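Side-chain contacts in Ydr267cp (Saccharomyces cerevisiae, PDB 2HES), which serves as an essential component of the cytosolic iron-sulfur protein assembly machinery, required for maturation of extramitochondrial Fe/S proteins, and interacts with NAR1: residues 80-85 / 122-127; 175-180 / 214-219. All coordinates share one frame; numbering follows the deposited sequence.

Contact 1: residues 80-85 / 122-127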
loop_
_atom_site.group_PDB
_atom_site.type_symbol
_atom_site.label_atom_id
_atom_site.label_comp_id
_atom_site.label_asym_id
_atom_site.label_seq_id
_atom_site.Cartn_x
_atom_site.Cartn_y
_atom_site.Cartn_z
ATOM N N SER A 80 6.624 -4.226 16.299
ATOM C CA SER A 80 7.993 -4.207 15.754
ATOM C C SER A 80 8.319 -5.496 14.981
ATOM O O SER A 80 9.392 -5.601 14.394
ATOM C CB SER A 80 9.048 -3.953 16.846
ATOM O OG SER A 80 9.493 -5.185 17.415
ATOM N N THR A 81 7.401 -6.460 14.973
ATOM C CA THR A 81 7.609 -7.760 14.279
ATOM C C THR A 81 6.829 -7.911 12.948
ATOM O O THR A 81 5.939 -7.105 12.658
ATOM C CB THR A 81 7.317 -8.975 15.199
ATOM O OG1 THR A 81 5.898 -9.219 15.290
ATOM C CG2 THR A 81 7.899 -8.767 16.605
ATOM N N VAL A 82 7.179 -8.931 12.152
ATOM C CA VAL A 82 6.524 -9.248 10.861
ATOM C C VAL A 82 6.353 -10.770 10.744
ATOM O O VAL A 82 7.340 -11.510 10.800
ATOM C CB VAL A 82 7.339 -8.732 9.597
ATOM C CG1 VAL A 82 6.673 -9.164 8.311
ATOM C CG2 VAL A 82 7.524 -7.223 9.619
ATOM N N SER A 83 5.111 -11.247 10.588
ATOM C CA SER A 83 4.818 -12.685 10.470
ATOM C C SER A 83 4.594 -13.187 9.026
ATOM O O SER A 83 4.134 -12.424 8.182
ATOM C CB SER A 83 3.571 -13.028 11.299
ATOM O OG SER A 83 2.400 -12.425 10.744
ATOM N N ILE A 84 4.856 -14.477 8.766
ATOM C CA ILE A 84 4.689 -15.100 7.425
ATOM C C ILE A 84 3.767 -16.348 7.379
ATOM O O ILE A 84 4.045 -17.339 8.060
ATOM C CB ILE A 84 6.084 -15.523 6.841
ATOM C CG1 ILE A 84 7.040 -14.334 6.731
ATOM C CG2 ILE A 84 5.934 -16.203 5.500
ATOM C CD1 ILE A 84 6.804 -13.412 5.515
ATOM N N TRP A 85 2.729 -16.337 6.541
ATOM C CA TRP A 85 1.756 -17.454 6.446
ATOM C C TRP A 85 1.645 -18.090 5.044
ATOM O O TRP A 85 1.806 -17.410 4.039
ATOM C CB TRP A 85 0.359 -16.980 6.885
ATOM C CG TRP A 85 0.368 -16.169 8.143
ATOM C CD1 TRP A 85 0.833 -14.894 8.297
ATOM C CD2 TRP A 85 -0.110 -16.580 9.433
ATOM N NE1 TRP A 85 0.679 -14.484 9.601
ATOM C CE2 TRP A 85 0.109 -15.504 10.322
ATOM C CE3 TRP A 85 -0.705 -17.745 9.921
ATOM C CZ2 TRP A 85 -0.247 -15.560 11.676
ATOM C CZ3 TRP A 85 -1.062 -17.798 11.281
ATOM C CH2 TRP A 85 -0.827 -16.716 12.132
ATOM N N LEU A 122 11.153 -8.818 0.327
ATOM C CA LEU A 122 10.150 -8.257 1.191
ATOM C C LEU A 122 10.766 -7.023 1.839
ATOM O O LEU A 122 11.790 -7.100 2.514
ATOM C CB LEU A 122 9.734 -9.297 2.259
ATOM C CG LEU A 122 8.750 -8.787 3.310
ATOM C CD1 LEU A 122 7.435 -8.538 2.662
ATOM C CD2 LEU A 122 8.587 -9.798 4.512
ATOM N N ALA A 123 10.153 -5.866 1.577
ATOM C CA ALA A 123 10.520 -4.613 2.238
ATOM C C ALA A 123 9.654 -4.366 3.459
ATOM O O ALA A 123 8.444 -4.631 3.438
ATOM C CB ALA A 123 10.317 -3.458 1.277
ATOM N N THR A 124 10.270 -3.852 4.514
ATOM C CA THR A 124 9.514 -3.472 5.696
ATOM C C THR A 124 9.851 -2.015 6.055
ATOM O O THR A 124 10.963 -1.539 5.791
ATOM C CB THR A 124 9.748 -4.425 6.896
ATOM O OG1 THR A 124 11.064 -4.247 7.450
ATOM C CG2 THR A 124 9.458 -5.930 6.506
ATOM N N CYS A 125 8.906 -1.291 6.640
ATOM C CA CYS A 125 9.233 0.082 7.064
ATOM C C CYS A 125 8.640 0.327 8.418
ATOM O O CYS A 125 7.765 -0.422 8.880
ATOM C CB CYS A 125 8.774 1.154 6.071
ATOM S SG CYS A 125 6.991 1.239 5.929
ATOM N N SER A 126 9.143 1.388 9.045
ATOM C CA SER A 126 9.005 1.522 10.466
ATOM C C SER A 126 8.951 2.988 10.923
ATOM O O SER A 126 9.537 3.911 10.309
ATOM C CB SER A 126 10.166 0.791 11.135
ATOM O OG SER A 126 10.054 0.834 12.542
ATOM N N ARG A 127 8.302 3.162 12.067
ATOM C CA ARG A 127 8.423 4.390 12.859
ATOM C C ARG A 127 9.886 4.788 13.159
ATOM O O ARG A 127 10.189 5.969 13.432
ATOM C CB ARG A 127 7.638 4.226 14.147
ATOM C CG ARG A 127 7.605 5.503 15.001
ATOM C CD ARG A 127 6.334 5.554 15.821
ATOM N NE ARG A 127 6.189 6.835 16.526
ATOM C CZ ARG A 127 5.591 6.977 17.703
ATOM N NH1 ARG A 127 5.085 5.914 18.337
ATOM N NH2 ARG A 127 5.514 8.183 18.268
#

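Contact 2: residues 175-180 / 214-219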
loop_
_atom_site.group_PDB
_atom_site.type_symbol
_atom_site.label_atom_id
_atom_site.label_comp_id
_atom_site.label_asym_id
_atom_site.label_seq_id
_atom_site.Cartn_x
_atom_site.Cartn_y
_atom_site.Cartn_z
ATOM N N ASP A 175 7.663 14.205 4.941
ATOM C CA ASP A 175 7.018 14.885 3.783
ATOM C C ASP A 175 7.579 14.480 2.414
ATOM O O ASP A 175 7.180 15.062 1.373
ATOM C CB ASP A 175 7.069 16.424 3.885
ATOM C CG ASP A 175 6.477 16.966 5.178
ATOM O OD1 ASP A 175 5.776 16.243 5.911
ATOM O OD2 ASP A 175 6.705 18.165 5.434
ATOM N N THR A 176 8.459 13.486 2.418
ATOM C CA THR A 176 9.047 12.996 1.153
ATOM C C THR A 176 8.634 11.573 0.795
ATOM O O THR A 176 8.114 10.810 1.621
ATOM C CB THR A 176 10.579 13.073 1.136
ATOM O OG1 THR A 176 11.136 12.027 1.970
ATOM C CG2 THR A 176 11.051 14.453 1.614
ATOM N N VAL A 177 8.717 11.296 -0.506
ATOM C CA VAL A 177 8.780 9.923 -1.005
ATOM C C VAL A 177 10.254 9.700 -1.423
ATOM O O VAL A 177 10.858 10.572 -2.057
ATOM C CB VAL A 177 7.850 9.717 -2.218
ATOM C CG1 VAL A 177 8.094 8.315 -2.837
ATOM C CG2 VAL A 177 6.391 9.902 -1.820
ATOM N N ARG A 178 10.824 8.534 -1.079
ATOM C CA ARG A 178 12.150 8.167 -1.551
ATOM C C ARG A 178 12.031 6.963 -2.468
ATOM O O ARG A 178 11.200 6.075 -2.240
ATOM C CB ARG A 178 13.135 7.877 -0.405
ATOM C CG ARG A 178 13.624 9.189 0.211
ATOM C CD ARG A 178 14.661 8.929 1.286
ATOM N NE ARG A 178 15.073 10.192 1.855
ATOM C CZ ARG A 178 16.204 10.828 1.629
ATOM N NH1 ARG A 178 17.135 10.323 0.820
ATOM N NH2 ARG A 178 16.380 12.011 2.230
ATOM N N ILE A 179 12.866 6.960 -3.493
ATOM C CA ILE A 179 12.912 5.847 -4.458
ATOM C C ILE A 179 14.203 5.124 -4.208
ATOM O O ILE A 179 15.273 5.763 -4.104
ATOM C CB ILE A 179 12.853 6.391 -5.953
ATOM C CG1 ILE A 179 11.652 7.303 -6.223
ATOM C CG2 ILE A 179 12.893 5.191 -6.959
ATOM C CD1 ILE A 179 10.313 6.627 -5.960
ATOM N N TRP A 180 14.146 3.787 -4.171
ATOM C CA TRP A 180 15.300 2.992 -3.843
ATOM C C TRP A 180 15.495 1.962 -4.939
ATOM O O TRP A 180 14.505 1.401 -5.445
ATOM C CB TRP A 180 15.044 2.236 -2.550
ATOM C CG TRP A 180 14.595 3.125 -1.439
ATOM C CD1 TRP A 180 13.299 3.446 -1.159
ATOM C CD2 TRP A 180 15.400 3.704 -0.391
ATOM N NE1 TRP A 180 13.251 4.250 -0.023
ATOM C CE2 TRP A 180 14.519 4.418 0.461
ATOM C CE3 TRP A 180 16.792 3.726 -0.110
ATOM C CZ2 TRP A 180 14.973 5.149 1.594
ATOM C CZ3 TRP A 180 17.246 4.475 0.989
ATOM C CH2 TRP A 180 16.314 5.171 1.840
ATOM N N LEU A 214 4.643 7.897 -10.531
ATOM C CA LEU A 214 4.157 7.459 -9.212
ATOM C C LEU A 214 3.111 8.462 -8.733
ATOM O O LEU A 214 3.304 9.661 -8.983
ATOM C CB LEU A 214 5.347 7.471 -8.227
ATOM C CG LEU A 214 5.096 7.091 -6.791
ATOM C CD1 LEU A 214 5.574 5.661 -6.614
ATOM C CD2 LEU A 214 5.792 8.045 -5.800
ATOM N N CYS A 215 2.035 8.011 -8.067
ATOM C CA CYS A 215 1.162 8.995 -7.387
ATOM C C CYS A 215 1.301 8.850 -5.888
ATOM O O CYS A 215 1.642 7.763 -5.351
ATOM C CB CYS A 215 -0.296 8.839 -7.808
ATOM S SG CYS A 215 -1.052 7.220 -7.357
ATOM N N SER A 216 1.092 9.941 -5.186
ATOM C CA SER A 216 1.252 9.928 -3.714
ATOM C C SER A 216 0.176 10.798 -3.054
ATOM O O SER A 216 -0.277 11.792 -3.630
ATOM C CB SER A 216 2.634 10.457 -3.289
ATOM O OG SER A 216 2.830 11.796 -3.789
ATOM N N GLY A 217 -0.218 10.426 -1.838
ATOM C CA GLY A 217 -1.314 11.125 -1.163
ATOM C C GLY A 217 -0.865 11.591 0.191
ATOM O O GLY A 217 -0.128 10.892 0.850
ATOM N N SER A 218 -1.258 12.814 0.597
ATOM C CA SER A 218 -0.651 13.451 1.743
ATOM C C SER A 218 -1.647 14.097 2.745
ATOM O O SER A 218 -2.816 14.294 2.391
ATOM C CB SER A 218 0.386 14.482 1.252
ATOM O OG SER A 218 0.837 15.352 2.264
ATOM N N ASP A 219 -1.150 14.355 3.964
ATOM C CA ASP A 219 -1.808 15.233 4.956
ATOM C C ASP A 219 -2.156 16.590 4.367
ATOM O O ASP A 219 -3.124 17.253 4.832
ATOM C CB ASP A 219 -0.878 15.446 6.151
ATOM C CG ASP A 219 -1.223 14.531 7.329
ATOM O OD1 ASP A 219 -2.130 13.704 7.199
ATOM O OD2 ASP A 219 -0.562 14.625 8.360
#

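Contact 1: residues 80-85 / 122-127
In this seven-bladed WD40 beta-propeller, Val82 and Ile84 of WD repeat 2 meet Leu122 and Thr124 of WD repeat 3 in the seam between two neighbouring blades. Strand 82-85 is part of the third strand of one four-stranded antiparallel sheet, and strand 122-126 belongs to the second strand of the next. The two run nearly antiparallel, at 150°, but their axes come no closer than 10.5 Å, so they face each other as layers packed through side chains, not as partners in one sheet. Val82 and Thr124 are in register at the centre. Both direct their side chains toward the opposite strand, where methyl CG2 of Val82 lies 3.9 Å from methyl CG2 of Thr124, the two side chains crossing at a slant. In Thr124 this methyl stands anti to the carbonyl carbon while OG1 sits between the backbone N and the carbonyl carbon (chi1 72°), which puts the carbon branch of the residue against the valine. The other methyl of Val82, CG1, approaches Leu122 CD2 at 4.3 Å. All four residues are buried, and their surroundings are largely apolar: Val110 and Val113 also pack on Val82, Trp115 touches both Ile84 and Leu122, and Trp132 and Trp134 lie against Thr124. On the far face of strand 82-85, turned from the seam, Trp85 NE1 donates a hydrogen bond of 2.9 Å to Ser83 OG, the oxygen lying somewhat out of the indole plane. Back in the seam, Ile84 joins by the tip of its longer branch: CG1 lies anti to the carbonyl carbon (chi1 -58°), and its terminal CD1 meets Leu122 CD2 head-on at 4.2 Å.

Contact 2: residues 175-180 / 214-219
Val177 meets Leu214 and Ser216 with one methyl for each. Its chi1 of 172° sets CG1 anti to the backbone N and CG2 anti to the carbonyl carbon, spreading the two branches along the facing strand. CG1 reaches Leu214 CD2 at 3.8 Å, the side chains approaching tip to tip. Leu214 extends its CG away from its own backbone N (chi1 179°), and the unusual second torsion of 102°, well off a staggered value, accompanies the placing of CD2 against the valine. The remaining methyl, Val177 CG2, rests 4.1 Å from CB of Ser216, the residue level with it across the seam. This is the interface of WD repeats 4 and 5 in the beta-propeller, where the third strand of one blade lies over the second strand of the next. Leu214 also packs on Ala169 and Leu193 of the first blade and on Ser203 and Phe205 of its own. Ser216 meets Val177 most closely through CB; its buried OG takes part in the network, characteristic of WD repeats, that ties a histidine, a serine or threonine and a tryptophan together within one WD repeat, and is engaged here in hydrogen bonds with both His196 NE2 and Trp226 NE1.

Contacts 1 and 2 are equivalent seams at two places round the propeller ring, their centres 20 Å apart and their nearest atoms about 8 Å apart without touching. They share no strand: residues 80-85 and 122-127 join WD repeats 2 and 3, residues 175-180 and 214-219 join repeats 4 and 5. Each is buried and centred on a valine, with a leucine and a hydroxyl residue opposite. They bury almost the same area, 122 and 124 Å². Contact 1 uses a threonine methyl and adds an isoleucine tip; contact 2 offers a serine CB, with the hydroxyl committed to the histidine and tryptophan of its own repeat.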